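Local coordinates for glycosyl hydrolase, family 31/fibronectin type III domain protein (Clostridium perfringens, PDB 4UAP), which binds N-acetylgalactosamine as a calcium-containing, family 32 carbohydrate-binding module with a beta-sandwich fold, carried by a large family 31 glycoside hydrolase, at residues S12-S17 and L53-T58; F101-K106 and K121-I126; I128-S133 and N138-N143. All coordinates share one frame; numbering follows the deposited sequence.

Interaction 1. Residues S12-S17 and L53-T58; sequences SSQLQS and LPFEMT
Gln14 and Leu15 lean on the ring of Phe55 in a largely apolar contact that fastens the loop after strand 6-9 to the start of strand 55-61, in the beta-sandwich of a family 32 carbohydrate-binding module. Both approach the ring obliquely, at neighbouring atoms. Leu15 brings its CD2 methyl to 3.7 Å from Phe55 CZ, its side chain crossing the ring's at about a right angle. That methyl also makes an off-centre CH-pi contact, with Leu15 CD2 4.2 Å from the centroid of the Phe55 ring and 29° off its normal. Gln14 meets the neighbouring corner with aliphatic carbons, CB 3.7 Å and CG 3.8 Å from Phe55 CE1. Phe55 holds CG anti to its own N (chi1 -178°), which carries the ring out to the loop. A glutamine suits the margin of this buried patch: its methylene groups pack against CE1 and CD1 of Phe55, while its OE1 accepts a hydrogen bond from Thr52 N. NE2 makes a weak bond to Ser13 OG. Within the 3-10 turn, Leu15 N donates to Ser12 O at 3.1 Å, bringing Gln14 and Leu15 round together to the ring. Met37 of strand 37-38 touches both Leu15 and Phe55, with Leu21 and Leu39 from loops also against Leu15, while the backbone of Phe55 pairs with Ala130 of strand 125-133.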
loop_
_atom_site.group_PDB
_atom_site.type_symbol
_atom_site.label_atom_id
_atom_site.label_comp_id
_atom_site.label_asym_id
_atom_site.label_seq_id
_atom_site.Cartn_x
_atom_site.Cartn_y
_atom_site.Cartn_z
ATOM N N SER A 12 -5.395 10.620 -5.507
ATOM C CA SER A 12 -5.853 9.797 -6.615
ATOM C C SER A 12 -5.384 10.339 -7.968
ATOM O O SER A 12 -5.427 9.630 -8.976
ATOM C CB SER A 12 -7.382 9.686 -6.578
ATOM O OG SER A 12 -7.988 10.965 -6.669
ATOM N N SER A 13 -4.919 11.585 -8.008
ATOM C CA SER A 13 -4.472 12.119 -9.291
ATOM C C SER A 13 -3.146 11.466 -9.710
ATOM O O SER A 13 -2.699 11.651 -10.840
ATOM C CB SER A 13 -4.338 13.651 -9.251
ATOM O OG SER A 13 -3.193 14.063 -8.532
ATOM N N GLN A 14 -2.532 10.690 -8.813
ATOM C CA GLN A 14 -1.281 9.976 -9.118
ATOM C C GLN A 14 -1.507 8.607 -9.752
ATOM O O GLN A 14 -0.558 7.956 -10.187
ATOM C CB GLN A 14 -0.447 9.769 -7.855
ATOM C CG GLN A 14 -0.134 11.022 -7.087
ATOM C CD GLN A 14 0.665 11.996 -7.899
ATOM O OE1 GLN A 14 1.837 11.766 -8.190
ATOM N NE2 GLN A 14 0.035 13.095 -8.279
ATOM N N LEU A 15 -2.758 8.174 -9.791
ATOM C CA LEU A 15 -3.062 6.773 -10.026
ATOM C C LEU A 15 -3.696 6.541 -11.375
ATOM O O LEU A 15 -4.351 7.423 -11.931
ATOM C CB LEU A 15 -3.994 6.242 -8.931
ATOM C CG LEU A 15 -3.470 6.432 -7.510
ATOM C CD1 LEU A 15 -4.470 5.857 -6.492
ATOM C CD2 LEU A 15 -2.094 5.801 -7.373
ATOM N N GLN A 16 -3.503 5.332 -11.888
ATOM C CA GLN A 16 -4.057 4.949 -13.176
ATOM C C GLN A 16 -5.568 4.814 -13.079
ATOM O O GLN A 16 -6.092 4.265 -12.105
ATOM C CB GLN A 16 -3.440 3.631 -13.656
ATOM C CG GLN A 16 -4.006 3.115 -14.980
ATOM C CD GLN A 16 -3.762 4.075 -16.128
ATOM O OE1 GLN A 16 -2.795 4.845 -16.123
ATOM N NE2 GLN A 16 -4.645 4.040 -17.120
ATOM N N SER A 17 -6.266 5.305 -14.099
ATOM C CA SER A 17 -7.725 5.227 -14.137
ATOM C C SER A 17 -8.224 3.801 -13.906
ATOM O O SER A 17 -7.756 2.864 -14.543
ATOM C CB SER A 17 -8.238 5.753 -15.484
ATOM O OG SER A 17 -9.649 5.677 -15.553
ATOM N N LEU A 53 6.633 8.759 -6.856
ATOM C CA LEU A 53 6.932 8.347 -5.495
ATOM C C LEU A 53 7.729 9.486 -4.865
ATOM O O LEU A 53 8.408 10.215 -5.573
ATOM C CB LEU A 53 7.714 7.039 -5.479
ATOM C CG LEU A 53 6.995 5.884 -6.179
ATOM C CD1 LEU A 53 7.821 4.608 -6.093
ATOM C CD2 LEU A 53 5.616 5.688 -5.546
ATOM N N PRO A 54 7.650 9.647 -3.537
ATOM C CA PRO A 54 6.911 8.794 -2.599
ATOM C C PRO A 54 5.398 8.959 -2.716
ATOM O O PRO A 54 4.904 10.057 -2.979
ATOM C CB PRO A 54 7.405 9.277 -1.228
ATOM C CG PRO A 54 7.742 10.731 -1.460
ATOM C CD PRO A 54 8.337 10.760 -2.851
ATOM N N PHE A 55 4.667 7.871 -2.519
ATOM C CA PHE A 55 3.210 7.934 -2.567
ATOM C C PHE A 55 2.619 7.527 -1.218
ATOM O O PHE A 55 2.851 6.426 -0.724
ATOM C CB PHE A 55 2.649 7.045 -3.687
ATOM C CG PHE A 55 1.158 7.121 -3.807
ATOM C CD1 PHE A 55 0.557 8.267 -4.313
ATOM C CD2 PHE A 55 0.356 6.063 -3.400
ATOM C CE1 PHE A 55 -0.816 8.361 -4.414
ATOM C CE2 PHE A 55 -1.026 6.150 -3.489
ATOM C CZ PHE A 55 -1.616 7.303 -4.000
ATOM N N GLU A 56 1.845 8.431 -0.640
ATOM C CA GLU A 56 1.312 8.276 0.701
ATOM C C GLU A 56 -0.126 7.773 0.671
ATOM O O GLU A 56 -0.983 8.345 -0.010
ATOM C CB GLU A 56 1.404 9.619 1.427
ATOM C CG GLU A 56 0.958 9.637 2.859
ATOM C CD GLU A 56 0.989 11.055 3.421
ATOM O OE1 GLU A 56 -0.025 11.774 3.279
ATOM O OE2 GLU A 56 2.042 11.454 3.963
ATOM N N MET A 57 -0.376 6.696 1.408
ATOM C CA MET A 57 -1.694 6.081 1.502
ATOM C C MET A 57 -2.147 6.131 2.965
ATOM O O MET A 57 -1.462 5.610 3.847
ATOM C CB MET A 57 -1.653 4.631 1.001
ATOM C CG MET A 57 -1.360 4.464 -0.501
ATOM S SD MET A 57 -0.658 2.835 -0.952
ATOM C CE MET A 57 1.047 3.057 -0.452
ATOM N N THR A 58 -3.286 6.769 3.218
ATOM C CA THR A 58 -3.773 6.946 4.583
ATOM C C THR A 58 -4.954 6.028 4.869
ATOM O O THR A 58 -5.918 5.991 4.105
ATOM C CB THR A 58 -4.191 8.396 4.840
ATOM O OG1 THR A 58 -3.050 9.244 4.659
ATOM C CG2 THR A 58 -4.750 8.563 6.269
#

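Interaction 2. Residues F101-K106 and K121-I126; sequences FDLGEK and KEFDKI
Phe101 meets the ring of Phe123 at its edge, the CD2 of Phe101 lying near the plane of that ring and 4.0 Å from Phe123 CE1. Phe101 CB reaches the same CE1, and the two side chains run at a slant to each other. Leu103 approaches the ring obliquely, its CD2 3.9 Å from Phe123 CZ. The contact bridges the two sheets of the beta-sandwich: strand 99-106 is outermost in one, and strand 121-123 pairs with strand 64-74 in the other. Phe123 has CG anti to its carbonyl carbon (chi1 -57°), and this turns the ring toward strand 99-106. Bulky apolar groups suit the interior between sheets, where Leu118 touches both Leu103 and Phe123; Phe123 is buried, while Phe101 and Leu103 stay partly exposed. Just past Phe123 the chain turns a corner at Asp124 and passes into strand 125-133 of the first sheet. Strand 99-106 is kinked by a classic beta bulge, Leu103 and Gly104 both facing Ala92. At Gly104's backbone angles (phi 90°) a beta carbon would jam against Leu103 O, which calls for glycine. Its N donates to Asp102 OD1 at 2.8 Å in an Asx turn, approaching 36° above the carboxylate plane.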
loop_
_atom_site.group_PDB
_atom_site.type_symbol
_atom_site.label_atom_id
_atom_site.label_comp_id
_atom_site.label_asym_id
_atom_site.label_seq_id
_atom_site.Cartn_x
_atom_site.Cartn_y
_atom_site.Cartn_z
ATOM N N PHE A 101 3.474 7.340 15.959
ATOM C CA PHE A 101 4.341 6.191 16.201
ATOM C C PHE A 101 5.039 5.742 14.926
ATOM O O PHE A 101 4.392 5.287 13.987
ATOM C CB PHE A 101 3.541 5.022 16.793
ATOM C CG PHE A 101 2.855 5.368 18.074
ATOM C CD1 PHE A 101 3.494 5.171 19.288
ATOM C CD2 PHE A 101 1.585 5.916 18.067
ATOM C CE1 PHE A 101 2.872 5.516 20.470
ATOM C CE2 PHE A 101 0.959 6.262 19.251
ATOM C CZ PHE A 101 1.603 6.060 20.452
ATOM N N ASP A 102 6.361 5.860 14.910
ATOM C CA ASP A 102 7.163 5.422 13.776
ATOM C C ASP A 102 7.130 3.896 13.691
ATOM O O ASP A 102 7.590 3.213 14.600
ATOM C CB ASP A 102 8.599 5.934 13.922
ATOM C CG ASP A 102 9.449 5.674 12.687
ATOM O OD1 ASP A 102 9.005 4.934 11.784
ATOM O OD2 ASP A 102 10.580 6.208 12.630
ATOM N N LEU A 103 6.575 3.353 12.611
ATOM C CA LEU A 103 6.515 1.899 12.476
ATOM C C LEU A 103 7.687 1.364 11.658
ATOM O O LEU A 103 7.829 0.158 11.472
ATOM C CB LEU A 103 5.194 1.468 11.838
ATOM C CG LEU A 103 3.954 1.989 12.562
ATOM C CD1 LEU A 103 2.695 1.535 11.835
ATOM C CD2 LEU A 103 3.950 1.498 14.007
ATOM N N GLY A 104 8.515 2.267 11.155
ATOM C CA GLY A 104 9.738 1.860 10.503
ATOM C C GLY A 104 9.625 1.615 9.012
ATOM O O GLY A 104 8.550 1.693 8.407
ATOM N N GLU A 105 10.765 1.286 8.425
ATOM C CA GLU A 105 10.890 1.169 6.988
ATOM C C GLU A 105 11.252 -0.257 6.638
ATOM O O GLU A 105 11.977 -0.919 7.379
ATOM C CB GLU A 105 11.946 2.155 6.478
ATOM C CG GLU A 105 12.483 1.872 5.085
ATOM C CD GLU A 105 13.740 2.691 4.777
ATOM O OE1 GLU A 105 13.697 3.937 4.918
ATOM O OE2 GLU A 105 14.775 2.084 4.410
ATOM N N LYS A 106 10.720 -0.748 5.529
ATOM C CA LYS A 106 11.127 -2.051 5.031
ATOM C C LYS A 106 11.677 -1.859 3.632
ATOM O O LYS A 106 11.034 -1.219 2.797
ATOM C CB LYS A 106 9.960 -3.035 5.058
ATOM C CG LYS A 106 9.601 -3.469 6.485
ATOM C CD LYS A 106 8.419 -4.420 6.527
ATOM C CE LYS A 106 7.821 -4.480 7.935
ATOM N NZ LYS A 106 8.822 -4.871 8.966
ATOM N N LYS A 121 -0.584 -3.141 19.033
ATOM C CA LYS A 121 -0.580 -1.694 19.216
ATOM C C LYS A 121 -1.900 -1.130 18.699
ATOM O O LYS A 121 -2.510 -1.691 17.785
ATOM C CB LYS A 121 0.613 -1.044 18.515
ATOM C CG LYS A 121 1.938 -1.229 19.263
ATOM C CD LYS A 121 3.118 -0.746 18.422
ATOM C CE LYS A 121 4.443 -1.267 18.963
ATOM N N GLU A 122 -2.337 -0.034 19.303
ATOM C CA GLU A 122 -3.646 0.548 19.006
ATOM C C GLU A 122 -3.499 1.813 18.169
ATOM O O GLU A 122 -2.669 2.664 18.464
ATOM C CB GLU A 122 -4.400 0.853 20.313
ATOM C CG GLU A 122 -5.787 1.415 20.121
ATOM C CD GLU A 122 -6.546 1.593 21.437
ATOM O OE1 GLU A 122 -5.907 1.789 22.494
ATOM O OE2 GLU A 122 -7.793 1.531 21.407
ATOM N N PHE A 123 -4.301 1.932 17.117
ATOM C CA PHE A 123 -4.196 3.080 16.217
ATOM C C PHE A 123 -5.560 3.494 15.722
ATOM O O PHE A 123 -6.422 2.641 15.539
ATOM C CB PHE A 123 -3.338 2.754 14.993
ATOM C CG PHE A 123 -1.966 2.284 15.316
ATOM C CD1 PHE A 123 -0.992 3.184 15.702
ATOM C CD2 PHE A 123 -1.646 0.939 15.224
ATOM C CE1 PHE A 123 0.291 2.745 16.000
ATOM C CE2 PHE A 123 -0.373 0.499 15.513
ATOM C CZ PHE A 123 0.597 1.398 15.898
ATOM N N ASP A 124 -5.749 4.782 15.458
ATOM C CA ASP A 124 -6.934 5.188 14.707
ATOM C C ASP A 124 -6.597 5.545 13.256
ATOM O O ASP A 124 -7.495 5.697 12.429
ATOM C CB ASP A 124 -7.634 6.358 15.379
ATOM C CG ASP A 124 -6.675 7.389 15.898
ATOM O OD1 ASP A 124 -5.686 7.678 15.197
ATOM O OD2 ASP A 124 -6.910 7.917 17.015
ATOM N N LYS A 125 -5.305 5.671 12.959
ATOM C CA LYS A 125 -4.844 6.003 11.606
ATOM C C LYS A 125 -3.482 5.379 11.327
ATOM O O LYS A 125 -2.614 5.354 12.197
ATOM C CB LYS A 125 -4.763 7.520 11.427
ATOM C CG LYS A 125 -4.195 7.951 10.105
ATOM C CD LYS A 125 -3.800 9.418 10.129
ATOM C CE LYS A 125 -4.978 10.314 9.889
ATOM N NZ LYS A 125 -4.525 11.742 9.883
ATOM N N ILE A 126 -3.298 4.872 10.110
ATOM C CA ILE A 126 -2.000 4.363 9.698
ATOM C C ILE A 126 -1.687 4.946 8.336
ATOM O O ILE A 126 -2.525 4.932 7.429
ATOM C CB ILE A 126 -1.977 2.821 9.669
ATOM C CG1 ILE A 126 -1.963 2.286 11.108
ATOM C CG2 ILE A 126 -0.759 2.310 8.904
ATOM C CD1 ILE A 126 -1.954 0.790 11.212
#

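Interaction 3. Residues I128-S133 and N138-N143; sequences ITALDS and NTLAIN. With CA (calcium ion), chain D.
Ser133 presses its hydroxymethyl group against the carbonyl oxygen of Thr139, yet directs its hydrogen bond elsewhere, to Asp136 O in the short connection between the segments. Ser133 OG stands 2.9 Å from Thr139 O, and Ser133 CB is almost as near at 3.0 Å, so the fit is tight. With chi1 at 76°, OG lies between its own N and carbonyl carbon, which brings it within hydrogen-bonding range of Asp136 O. A serine suits this spot because it is small enough for the close fit and polar enough to bind the turn's backbone. The side chain of Asp136 holds the other segment: OD1 accepts from Asn138 N and is hydrogen-bonded to Thr139 OG1. The second point of contact is apolar. Ala130 CB meets the fork of Leu140, 3.6 Å from Leu140 CD2 and 4.0 Å from Leu140 CD1; the short alanine leaves room for the branched leucine. Further along, Asn143 O binds the calcium ion at 2.3 Å, together with ligands that include Asp26 OD1 and Glu144 OE2, so this chain run links the buried contact to the metal. Thr139 touches Ala85 of the sugar pocket, its side chain about 5 Å from the bound N-acetylgalactosamine. Strand 125-133 lies between strands 55-61 and 87-96 in one sheet, whereas strand 141-149 pairs with 37-38 and 64-74 in the other.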
loop_
_atom_site.group_PDB
_atom_site.type_symbol
_atom_site.label_atom_id
_atom_site.label_comp_id
_atom_site.label_asym_id
_atom_site.label_seq_id
_atom_site.Cartn_x
_atom_site.Cartn_y
_atom_site.Cartn_z
ATOM N N ILE A 128 0.841 4.746 5.202
ATOM C CA ILE A 128 1.841 3.900 4.542
ATOM C C ILE A 128 2.391 4.626 3.333
ATOM O O ILE A 128 1.636 5.050 2.467
ATOM C CB ILE A 128 1.244 2.558 4.093
ATOM C CG1 ILE A 128 0.658 1.820 5.304
ATOM C CG2 ILE A 128 2.314 1.704 3.360
ATOM C CD1 ILE A 128 -0.139 0.594 4.962
ATOM N N THR A 129 3.706 4.778 3.267
ATOM C CA THR A 129 4.293 5.501 2.156
ATOM C C THR A 129 5.204 4.600 1.339
ATOM O O THR A 129 6.208 4.101 1.844
ATOM C CB THR A 129 5.091 6.728 2.637
ATOM O OG1 THR A 129 4.265 7.518 3.500
ATOM C CG2 THR A 129 5.499 7.576 1.447
ATOM N N ALA A 130 4.829 4.384 0.081
ATOM C CA ALA A 130 5.700 3.720 -0.880
ATOM C C ALA A 130 6.831 4.676 -1.280
ATOM O O ALA A 130 6.578 5.778 -1.763
ATOM C CB ALA A 130 4.901 3.271 -2.097
ATOM N N LEU A 131 8.072 4.251 -1.059
ATOM C CA LEU A 131 9.234 5.113 -1.261
ATOM C C LEU A 131 9.951 4.792 -2.561
ATOM O O LEU A 131 10.525 5.673 -3.192
ATOM C CB LEU A 131 10.221 4.979 -0.098
ATOM C CG LEU A 131 9.655 5.284 1.282
ATOM C CD1 LEU A 131 10.680 4.918 2.351
ATOM C CD2 LEU A 131 9.279 6.755 1.353
ATOM N N ASP A 132 9.933 3.521 -2.946
ATOM C CA ASP A 132 10.601 3.088 -4.162
ATOM C C ASP A 132 9.883 1.885 -4.762
ATOM O O ASP A 132 9.208 1.131 -4.050
ATOM C CB ASP A 132 12.061 2.739 -3.867
ATOM C CG ASP A 132 12.928 2.753 -5.107
ATOM O OD1 ASP A 132 12.517 3.374 -6.114
ATOM O OD2 ASP A 132 14.028 2.149 -5.074
ATOM N N SER A 133 10.012 1.726 -6.073
ATOM C CA SER A 133 9.565 0.513 -6.752
ATOM C C SER A 133 10.777 -0.173 -7.391
ATOM O O SER A 133 11.890 0.338 -7.319
ATOM C CB SER A 133 8.521 0.830 -7.816
ATOM O OG SER A 133 9.145 1.394 -8.959
ATOM N N ASN A 138 8.282 6.678 -11.113
ATOM C CA ASN A 138 6.960 6.926 -11.692
ATOM C C ASN A 138 6.130 5.654 -11.816
ATOM O O ASN A 138 5.122 5.636 -12.526
ATOM C CB ASN A 138 7.076 7.586 -13.070
ATOM C CG ASN A 138 7.812 8.911 -13.027
ATOM O OD1 ASN A 138 8.803 9.089 -13.718
ATOM N ND2 ASN A 138 7.324 9.849 -12.214
ATOM N N THR A 139 6.535 4.601 -11.113
ATOM C CA THR A 139 5.886 3.306 -11.253
ATOM C C THR A 139 5.649 2.651 -9.891
ATOM O O THR A 139 6.519 2.674 -9.021
ATOM C CB THR A 139 6.738 2.361 -12.150
ATOM O OG1 THR A 139 7.030 3.017 -13.396
ATOM C CG2 THR A 139 6.008 1.053 -12.428
ATOM N N LEU A 140 4.471 2.062 -9.714
ATOM C CA LEU A 140 4.128 1.381 -8.468
ATOM C C LEU A 140 2.884 0.538 -8.669
ATOM O O LEU A 140 1.900 1.017 -9.233
ATOM C CB LEU A 140 3.876 2.394 -7.338
ATOM C CG LEU A 140 3.482 1.766 -5.997
ATOM C CD1 LEU A 140 4.675 1.023 -5.384
ATOM C CD2 LEU A 140 2.932 2.810 -5.047
ATOM N N ALA A 141 2.923 -0.704 -8.196
ATOM C CA ALA A 141 1.755 -1.573 -8.228
ATOM C C ALA A 141 1.606 -2.271 -6.888
ATOM O O ALA A 141 2.543 -2.900 -6.399
ATOM C CB ALA A 141 1.867 -2.601 -9.359
ATOM N N ILE A 142 0.424 -2.158 -6.295
ATOM C CA ILE A 142 0.108 -2.852 -5.054
ATOM C C ILE A 142 -1.219 -3.589 -5.220
ATOM O O ILE A 142 -2.197 -3.000 -5.674
ATOM C CB ILE A 142 0.030 -1.864 -3.867
ATOM C CG1 ILE A 142 1.382 -1.160 -3.677
ATOM C CG2 ILE A 142 -0.411 -2.587 -2.593
ATOM C CD1 ILE A 142 1.344 -0.010 -2.627
ATOM N N ASN A 143 -1.253 -4.876 -4.873
ATOM C CA ASN A 143 -2.474 -5.672 -5.014
ATOM C C ASN A 143 -3.539 -5.345 -3.977
ATOM O O ASN A 143 -4.719 -5.273 -4.279
ATOM C CB ASN A 143 -2.159 -7.170 -4.909
ATOM C CG ASN A 143 -1.157 -7.631 -5.932
ATOM O OD1 ASN A 143 -0.765 -6.874 -6.827
ATOM N ND2 ASN A 143 -0.741 -8.894 -5.820
HETATM CA CA CA D . -7.001 -5.358 -4.507
#

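Overall arrangement
Interactions 1 and 3 are buried neighbours, their centres about 8 Å apart, joined through adjacent strands 55-61 and 125-133 by probable backbone hydrogen bonds such as Met57 N to Ile128 O. Interaction 2 lies about 20 Å from the first and 18 Å from the third, farther from the centre of the chain and only partly buried, but it shares strand 125-133 with interaction 3. Chemistry follows place. Interaction 1 fits a loop to a strand with aliphatic carbons on one aromatic ring; interaction 2 brings two rings and a leucine together between sheets; interaction 3 adds a backbone-directed serine to apolar packing and leads toward both calcium and sugar.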